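Local coordinates for protein spydx (PDB 2J43) that binds glycogen and related alpha-glucans through paired family 41 carbohydrate-binding modules, here cut from a longer, probably pullulan-hydrolysing streptococcal surface enzyme, at residues I170-L175 against T200-K205; E94-E99 against Y106-E111. One frame throughout, in Å; residues are numbered along the deposited sequence.

Contact 1: I170-L175 against T200-K205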
ATOM      1  N   ILE A 170       5.000  -9.253 -15.590  1.00 24.06           N
ATOM      2  CA  ILE A 170       5.883 -10.139 -14.820  0.50 23.15           C
ATOM      3  C   ILE A 170       5.119 -11.406 -14.521  1.00 22.06           C
ATOM      4  O   ILE A 170       3.915 -11.390 -14.366  1.00 22.82           O
ATOM      5  CB  ILE A 170       6.379  -9.461 -13.486  0.50 23.15           C
ATOM      6  CG1 ILE A 170       7.340 -10.355 -12.690  0.50 23.73           C
ATOM      7  CG2 ILE A 170       5.220  -9.140 -12.555  0.50 22.58           C
ATOM      8  CD1 ILE A 170       7.879  -9.668 -11.416  0.50 22.83           C
ATOM      9  N   GLY A 171       5.854 -12.513 -14.462  1.00 20.32           N
ATOM     10  CA  GLY A 171       5.321 -13.761 -13.995  1.00 18.92           C
ATOM     11  C   GLY A 171       6.188 -14.190 -12.826  1.00 17.49           C
ATOM     12  O   GLY A 171       7.385 -13.885 -12.749  1.00 17.89           O
ATOM     13  N   PHE A 172       5.555 -14.887 -11.921  1.00 17.52           N
ATOM     14  CA  PHE A 172       6.266 -15.449 -10.793  1.00 16.03           C
ATOM     15  C   PHE A 172       5.510 -16.615 -10.171  1.00 16.53           C
ATOM     16  O   PHE A 172       4.346 -16.902 -10.458  1.00 16.75           O
ATOM     17  CB  PHE A 172       6.582 -14.349  -9.754  1.00 15.79           C
ATOM     18  CG  PHE A 172       5.386 -13.724  -9.104  1.00 15.74           C
ATOM     19  CD1 PHE A 172       4.871 -14.199  -7.881  1.00 16.59           C
ATOM     20  CD2 PHE A 172       4.755 -12.658  -9.690  1.00 17.81           C
ATOM     21  CE1 PHE A 172       3.772 -13.583  -7.301  1.00 17.91           C
ATOM     22  CE2 PHE A 172       3.665 -12.041  -9.057  1.00 17.10           C
ATOM     23  CZ  PHE A 172       3.201 -12.525  -7.884  1.00 15.01           C
ATOM     24  N   LEU A 173       6.211 -17.343  -9.298  1.00 15.74           N
ATOM     25  CA  LEU A 173       5.610 -18.447  -8.599  1.00 15.97           C
ATOM     26  C   LEU A 173       6.235 -18.562  -7.245  1.00 15.84           C
ATOM     27  O   LEU A 173       7.405 -18.298  -7.099  1.00 16.91           O
ATOM     28  CB  LEU A 173       5.792 -19.754  -9.379  1.00 17.11           C
ATOM     29  CG  LEU A 173       4.850 -20.882  -8.997  1.00 19.81           C
ATOM     30  CD1 LEU A 173       3.353 -20.600  -9.109  1.00 21.25           C
ATOM     31  CD2 LEU A 173       5.168 -22.189  -9.791  1.00 22.24           C
ATOM     32  N   ILE A 174       5.459 -18.921  -6.248  1.00 14.85           N
ATOM     33  CA  ILE A 174       6.050 -19.149  -4.914  1.00 15.16           C
ATOM     34  C   ILE A 174       6.403 -20.629  -4.793  1.00 15.90           C
ATOM     35  O   ILE A 174       5.532 -21.510  -5.003  1.00 16.17           O
ATOM     36  CB  ILE A 174       5.100 -18.769  -3.781  1.00 15.34           C
ATOM     37  CG1 ILE A 174       4.523 -17.367  -3.955  1.00 16.29           C
ATOM     38  CG2 ILE A 174       5.807 -18.881  -2.411  1.00 16.44           C
ATOM     39  CD1 ILE A 174       5.574 -16.257  -4.037  1.00 15.23           C
ATOM     40  N   LEU A 175       7.647 -20.903  -4.417  1.00 14.92           N
ATOM     41  CA  LEU A 175       8.175 -22.266  -4.294  1.00 15.35           C
ATOM     42  C   LEU A 175       8.480 -22.647  -2.873  1.00 14.93           C
ATOM     43  O   LEU A 175       8.822 -21.792  -2.039  1.00 16.09           O
ATOM     44  CB  LEU A 175       9.474 -22.385  -5.088  1.00 16.14           C
ATOM     45  CG  LEU A 175       9.464 -21.900  -6.536  1.00 18.32           C
ATOM     46  CD1 LEU A 175      10.819 -22.218  -7.214  1.00 21.81           C
ATOM     47  CD2 LEU A 175       8.282 -22.512  -7.267  1.00 19.83           C
ATOM     48  N   THR A 200       3.653  -0.667  -7.263  1.00 22.89           N
ATOM     49  CA  THR A 200       4.992  -1.106  -6.935  1.00 21.87           C
ATOM     50  C   THR A 200       5.014  -2.096  -5.792  1.00 20.24           C
ATOM     51  O   THR A 200       6.089  -2.622  -5.499  1.00 20.44           O
ATOM     52  CB  THR A 200       5.798   0.117  -6.362  1.00 21.65           C
ATOM     53  OG1 THR A 200       5.085   0.707  -5.241  1.00 21.74           O
ATOM     54  CG2 THR A 200       5.955   1.263  -7.378  1.00 23.21           C
ATOM     55  N   GLN A 201       3.879  -2.480  -5.234  1.00 18.14           N
ATOM     56  CA  GLN A 201       3.685  -3.771  -4.586  1.00 17.26           C
ATOM     57  C   GLN A 201       2.514  -4.597  -5.025  1.00 17.18           C
ATOM     58  O   GLN A 201       1.480  -4.057  -5.442  1.00 18.79           O
ATOM     59  CB  GLN A 201       3.503  -3.457  -3.069  1.00 16.51           C
ATOM     60  CG  GLN A 201       4.608  -2.570  -2.456  1.00 18.13           C
ATOM     61  CD  GLN A 201       4.660  -2.561  -0.931  1.00 17.44           C
ATOM     62  OE1 GLN A 201       4.820  -1.469  -0.279  1.00 19.69           O
ATOM     63  NE2 GLN A 201       4.560  -3.720  -0.348  1.00 14.81           N
ATOM     64  N   VAL A 202       2.689  -5.914  -4.942  1.00 15.69           N
ATOM     65  CA  VAL A 202       1.647  -6.890  -5.058  1.00 15.98           C
ATOM     66  C   VAL A 202       1.642  -7.840  -3.884  1.00 16.21           C
ATOM     67  O   VAL A 202       2.595  -7.922  -3.080  1.00 14.71           O
ATOM     68  CB  VAL A 202       1.691  -7.639  -6.409  1.00 17.03           C
ATOM     69  CG1 VAL A 202       1.549  -6.663  -7.589  1.00 19.30           C
ATOM     70  CG2 VAL A 202       2.943  -8.468  -6.533  1.00 17.52           C
ATOM     71  N   PHE A 203       0.544  -8.577  -3.757  1.00 15.83           N
ATOM     72  CA  PHE A 203       0.257  -9.331  -2.573  1.00 15.65           C
ATOM     73  C   PHE A 203      -0.321 -10.658  -2.976  1.00 16.51           C
ATOM     74  O   PHE A 203      -1.297 -10.721  -3.735  1.00 17.12           O
ATOM     75  CB  PHE A 203      -0.732  -8.572  -1.675  1.00 16.09           C
ATOM     76  CG  PHE A 203      -0.256  -7.197  -1.352  1.00 14.07           C
ATOM     77  CD1 PHE A 203       0.392  -6.940  -0.180  1.00 15.08           C
ATOM     78  CD2 PHE A 203      -0.390  -6.178  -2.267  1.00 15.09           C
ATOM     79  CE1 PHE A 203       0.925  -5.650   0.059  1.00 15.35           C
ATOM     80  CE2 PHE A 203       0.104  -4.910  -2.021  1.00 16.81           C
ATOM     81  CZ  PHE A 203       0.768  -4.659  -0.848  1.00 14.55           C
ATOM     82  N   VAL A 204       0.331 -11.728  -2.533  1.00 16.00           N
ATOM     83  CA  VAL A 204      -0.160 -13.105  -2.701  1.00 16.89           C
ATOM     84  C   VAL A 204      -0.158 -13.828  -1.386  1.00 15.83           C
ATOM     85  O   VAL A 204       0.508 -13.415  -0.427  1.00 14.88           O
ATOM     86  CB  VAL A 204       0.644 -13.923  -3.776  1.00 17.74           C
ATOM     87  CG1 VAL A 204       0.306 -13.434  -5.203  1.00 20.20           C
ATOM     88  CG2 VAL A 204       2.087 -13.867  -3.506  1.00 21.01           C
ATOM     89  N   LYS A 205      -0.992 -14.865  -1.263  1.00 16.13           N
ATOM     90  CA  LYS A 205      -1.109 -15.568  -0.014  1.00 17.03           C
ATOM     91  C   LYS A 205      -1.406 -17.069  -0.161  1.00 17.45           C
ATOM     92  O   LYS A 205      -2.021 -17.461  -1.151  1.00 17.76           O
ATOM     93  CB  LYS A 205      -2.254 -14.964   0.826  1.00 17.54           C
ATOM     94  CG  LYS A 205      -3.611 -14.904   0.142  1.00 18.65           C
ATOM     95  CD  LYS A 205      -4.678 -14.356   1.145  1.00 21.73           C
ATOM     96  CE  LYS A 205      -6.038 -14.219   0.534  1.00 21.74           C
ATOM     97  NZ  LYS A 205      -6.710 -15.532   0.196  1.00 22.50           N
TER
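V202 is the first residue of 200-205 to meet 170-175: its CG2 lies 4.3 Å from CZ of F172, reaching the ring obliquely. Next in sequence, F203 turns its bond to CB away from 170-175, and its ring meets that of Y155 edge to face. V204 then faces inward again and meets the F172 side chain coming from the opposite direction. Its CG1 sits at the ring edge, near the ring plane, 4.0 Å from F172 CZ, while CG2 is 4.2 Å from F172 CE1. A chi1 of 65° tucks the F172 ring in between its own N and C atoms, which brings CZ up to V202 and V204. CG2 of V204 also takes a second neighbour, I174 CD1, at 4.3 Å. K205 turns away once more and pairs with D208.

The strand axes approach to 9.5 Å at 37° between their directions, too far for backbone pairing and in keeping with two layers of a beta-sandwich packed face to face within the second module. I116 and V130 also touch F172, and Y191 touches V204. With all four touching residues buried, cohesion here is apolar: side-chain burial, with no hydrogen bond between 170-175 and 200-205, holds the two strands together.

Contact 2: E94-E99 against Y106-E111. Unlike the reference sequence in segment 106-111: E111 (reference Lys).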
ATOM      1  N   GLU A  94      -5.249   2.709   6.739  1.00 15.22           N
ATOM      2  CA  GLU A  94      -3.951   3.276   6.479  1.00 14.21           C
ATOM      3  C   GLU A  94      -3.933   3.628   4.990  1.00 14.38           C
ATOM      4  O   GLU A  94      -4.378   2.851   4.167  1.00 14.93           O
ATOM      5  CB  GLU A  94      -2.738   2.473   6.961  1.00 15.92           C
ATOM      6  CG  GLU A  94      -1.482   3.277   7.142  1.00 16.19           C
ATOM      7  CD  GLU A  94      -0.449   2.560   8.013  1.00 20.38           C
ATOM      8  OE1 GLU A  94      -0.594   1.349   8.252  1.00 18.96           O
ATOM      9  OE2 GLU A  94       0.536   3.217   8.430  1.00 18.42           O
ATOM     10  N   VAL A  95      -3.451   4.814   4.657  1.00 13.49           N
ATOM     11  CA  VAL A  95      -3.332   5.234   3.254  1.00 13.16           C
ATOM     12  C   VAL A  95      -2.135   6.142   3.138  1.00 14.36           C
ATOM     13  O   VAL A  95      -1.794   6.877   4.086  1.00 13.77           O
ATOM     14  CB  VAL A  95      -4.638   5.942   2.844  1.00 13.98           C
ATOM     15  CG1 VAL A  95      -4.817   7.223   3.692  1.00 15.15           C
ATOM     16  CG2 VAL A  95      -4.707   6.225   1.428  1.00 15.87           C
ATOM     17  N   TRP A  96      -1.563   6.175   1.955  1.00 13.84           N
ATOM     18  CA  TRP A  96      -0.418   6.997   1.632  1.00 14.80           C
ATOM     19  C   TRP A  96      -0.787   7.939   0.519  1.00 15.43           C
ATOM     20  O   TRP A  96      -1.212   7.512  -0.563  1.00 15.84           O
ATOM     21  CB  TRP A  96       0.785   6.141   1.228  1.00 13.78           C
ATOM     22  CG  TRP A  96       1.393   5.422   2.405  1.00 14.84           C
ATOM     23  CD1 TRP A  96       2.545   5.778   3.044  1.00 13.30           C
ATOM     24  CD2 TRP A  96       0.929   4.227   3.063  1.00 14.66           C
ATOM     25  NE1 TRP A  96       2.825   4.903   4.050  1.00 14.98           N
ATOM     26  CE2 TRP A  96       1.849   3.942   4.106  1.00 13.97           C
ATOM     27  CE3 TRP A  96      -0.175   3.362   2.893  1.00 13.83           C
ATOM     28  CZ2 TRP A  96       1.695   2.864   4.969  1.00 14.18           C
ATOM     29  CZ3 TRP A  96      -0.308   2.271   3.745  1.00 15.56           C
ATOM     30  CH2 TRP A  96       0.628   2.022   4.763  1.00 14.19           C
ATOM     31  N   ILE A  97      -0.593   9.224   0.793  1.00 14.46           N
ATOM     32  CA  ILE A  97      -0.952  10.290  -0.131  0.50 15.44           C
ATOM     33  C   ILE A  97       0.317  10.928  -0.615  1.00 16.17           C
ATOM     34  O   ILE A  97       1.070  11.523   0.156  1.00 15.67           O
ATOM     35  CB  ILE A  97      -1.889  11.310   0.524  0.50 15.78           C
ATOM     36  CG1 ILE A  97      -3.181  10.599   0.929  0.50 17.06           C
ATOM     37  CG2 ILE A  97      -2.208  12.464  -0.416  0.50 15.90           C
ATOM     38  CD1 ILE A  97      -3.752  11.072   2.173  0.50 18.77           C
ATOM     39  N   ASP A  98       0.554  10.786  -1.907  1.00 17.21           N
ATOM     40  CA  ASP A  98       1.805  11.303  -2.436  1.00 17.14           C
ATOM     41  C   ASP A  98       1.753  12.807  -2.708  1.00 18.56           C
ATOM     42  O   ASP A  98       0.775  13.480  -2.421  1.00 17.59           O
ATOM     43  CB  ASP A  98       2.285  10.451  -3.631  1.00 18.03           C
ATOM     44  CG  ASP A  98       1.392  10.558  -4.865  1.00 18.61           C
ATOM     45  OD1 ASP A  98       0.725  11.601  -5.089  1.00 20.53           O
ATOM     46  OD2 ASP A  98       1.355   9.604  -5.667  1.00 20.70           O
ATOM     47  N   GLU A  99       2.838  13.345  -3.249  1.00 18.86           N
ATOM     48  CA  GLU A  99       2.939  14.788  -3.430  1.00 20.92           C
ATOM     49  C   GLU A  99       1.964  15.376  -4.452  1.00 22.23           C
ATOM     50  O   GLU A  99       1.747  16.580  -4.467  1.00 24.14           O
ATOM     51  CB  GLU A  99       4.377  15.170  -3.809  1.00 21.32           C
ATOM     52  CG  GLU A  99       4.753  14.802  -5.226  1.00 23.97           C
ATOM     53  CD  GLU A  99       5.322  13.409  -5.391  1.00 29.27           C
ATOM     54  OE1 GLU A  99       5.232  12.548  -4.476  1.00 26.15           O
ATOM     55  OE2 GLU A  99       5.863  13.167  -6.495  1.00 34.67           O
ATOM     56  N   TYR A 106      -0.861   1.049   0.182  1.00 15.38           N
ATOM     57  CA  TYR A 106       0.398   0.613   0.811  1.00 15.70           C
ATOM     58  C   TYR A 106       1.421   1.705   0.498  1.00 16.60           C
ATOM     59  O   TYR A 106       1.148   2.601  -0.300  1.00 15.62           O
ATOM     60  CB  TYR A 106       0.830  -0.745   0.226  1.00 16.65           C
ATOM     61  CG  TYR A 106       0.922  -0.729  -1.284  1.00 14.93           C
ATOM     62  CD1 TYR A 106       2.003  -0.145  -1.952  1.00 16.03           C
ATOM     63  CD2 TYR A 106      -0.086  -1.315  -2.072  1.00 19.59           C
ATOM     64  CE1 TYR A 106       2.060  -0.085  -3.324  1.00 15.35           C
ATOM     65  CE2 TYR A 106      -0.023  -1.284  -3.465  1.00 16.26           C
ATOM     66  CZ  TYR A 106       1.064  -0.693  -4.088  1.00 16.53           C
ATOM     67  OH  TYR A 106       1.158  -0.659  -5.461  1.00 19.65           O
ATOM     68  N   ARG A 107       2.575   1.668   1.160  1.00 16.77           N
ATOM     69  CA  ARG A 107       3.600   2.647   0.887  1.00 18.11           C
ATOM     70  C   ARG A 107       4.234   2.434  -0.501  1.00 19.57           C
ATOM     71  O   ARG A 107       4.828   1.379  -0.728  1.00 20.17           O
ATOM     72  CB  ARG A 107       4.676   2.556   1.930  1.00 18.45           C
ATOM     73  CG  ARG A 107       5.745   3.583   1.732  1.00 19.89           C
ATOM     74  CD  ARG A 107       6.727   3.533   2.819  1.00 23.26           C
ATOM     75  NE  ARG A 107       7.751   4.516   2.605  1.00 23.39           N
ATOM     76  CZ  ARG A 107       8.638   4.844   3.528  1.00 28.40           C
ATOM     77  NH1 ARG A 107       8.619   4.268   4.733  1.00 29.87           N
ATOM     78  NH2 ARG A 107       9.538   5.751   3.251  1.00 27.32           N
ATOM     79  N   PRO A 108       4.141   3.391  -1.414  1.00 20.53           N
ATOM     80  CA  PRO A 108       4.745   3.227  -2.742  1.00 21.86           C
ATOM     81  C   PRO A 108       6.270   3.120  -2.619  1.00 23.41           C
ATOM     82  O   PRO A 108       6.881   3.813  -1.816  1.00 21.68           O
ATOM     83  CB  PRO A 108       4.363   4.518  -3.463  1.00 23.10           C
ATOM     84  CG  PRO A 108       3.177   5.012  -2.720  1.00 21.40           C
ATOM     85  CD  PRO A 108       3.376   4.663  -1.316  1.00 21.79           C
ATOM     86  N   LEU A 109       6.866   2.228  -3.378  1.00 24.04           N
ATOM     87  CA  LEU A 109       8.297   2.064  -3.304  1.00 25.87           C
ATOM     88  C   LEU A 109       8.974   2.668  -4.544  1.00 26.88           C
ATOM     89  O   LEU A 109       8.314   3.247  -5.397  1.00 26.12           O
ATOM     90  CB  LEU A 109       8.614   0.587  -3.088  1.00 25.99           C
ATOM     91  CG  LEU A 109       7.856  -0.030  -1.895  1.00 27.08           C
ATOM     92  CD1 LEU A 109       8.154  -1.524  -1.797  1.00 28.40           C
ATOM     93  CD2 LEU A 109       8.127   0.674  -0.529  1.00 29.31           C
ATOM     94  N   LYS A 110      10.299   2.565  -4.579  1.00 29.48           N
ATOM     95  CA  LYS A 110      11.138   3.055  -5.665  1.00 31.79           C
ATOM     96  C   LYS A 110      10.674   2.582  -7.054  1.00 32.41           C
ATOM     97  O   LYS A 110      10.248   1.439  -7.245  1.00 32.45           O
ATOM     98  CB  LYS A 110      12.617   2.652  -5.411  1.00 32.81           C
ATOM     99  CG  LYS A 110      12.854   1.188  -4.930  1.00 35.27           C
ATOM    100  CD  LYS A 110      14.364   0.816  -4.855  1.00 38.75           C
ATOM    101  CE  LYS A 110      14.734  -0.145  -3.698  1.00 39.07           C
ATOM    102  NZ  LYS A 110      14.231  -1.560  -3.828  1.00 40.43           N
ATOM    103  N   GLU A 111      10.765   3.474  -8.040  1.00 33.09           N
ATOM    104  CA  GLU A 111      10.403   3.130  -9.416  1.00 33.81           C
ATOM    105  C   GLU A 111      11.362   2.080  -9.967  1.00 31.86           C
ATOM    106  O   GLU A 111      12.514   2.039  -9.582  1.00 32.81           O
ATOM    107  CB  GLU A 111      10.433   4.381 -10.314  1.00 34.98           C
ATOM    108  CG  GLU A 111       9.041   4.895 -10.645  1.00 39.08           C
ATOM    109  CD  GLU A 111       9.051   6.197 -11.430  1.00 44.78           C
ATOM    110  OE1 GLU A 111       9.789   6.292 -12.447  1.00 47.88           O
ATOM    111  OE2 GLU A 111       8.296   7.119 -11.037  1.00 49.04           O
TER
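The indole of W96 carries the main chain of Y106 and R107 across one face. Y106 C stands 3.3 Å above the ring plane toward the rim, and R107 N stands 3.5 Å above it, over the ring centre, which puts the peptide link between the two residues against the aromatic system. The six-membered ring takes the Y106 end, with CZ3 of W96 3.4 Å from Y106 CA. At the pyrrole end, R107 CB makes a CH-pi contact, 3.9 Å from the centroid of the W96 five-membered ring and 19° off its normal. H8 of strand 4-9 stacks with the indole, and Y51 meets it edge to face.

With CG opposite the backbone N (chi1 -178°), R107 runs extended from CG to NE and crosses the W96 side chain at about a right angle. Its guanidinium plane is turned 20° from the indole plane, yet the group leads away from the tryptophan and its NH2 forms a salt bridge with D50. The aliphatic root of the arginine therefore does the touching, while its charge is engaged beyond the ring.

W96 belongs to strand 94-97, paired in parallel with strand 4-9 in the first module; 106-111 is the irregular connection from strand 103-104 to strand 113-119 of the second. The tryptophan thus packs on the start of the inter-module linker, and Y155 of the second module also touches it.

P108 adds a smaller apolar contact, its CD 3.9 Å from W96 CB. The Y106 side chain sets off in the other direction, away from 94-99, and its OH is hydrogen-bonded to H199 ND1. At the end of the strand, D98 OD1 accepts a hydrogen bond from H102 N within the turn that leads to strand 103-104.

In the fold
Both segments of contact 2 precede those of contact 1 in the sequence, and the centres of the two contacts are 19 Å apart, yet they touch. The linker 106-111 and the start of 200-205 meet where T200 OG1 lies 3.0 Å from L109 N, in a probable hydrogen bond; a weaker one joins T200 N to Y106 OH at 3.1 Å. The rings of Y106 and F203 also meet, with planes about 50° apart. Contact 2 lies near the middle of the chain, about 6 Å from its centre, at the junction of the modules; contact 1 lies about 15 Å out, inside the second module.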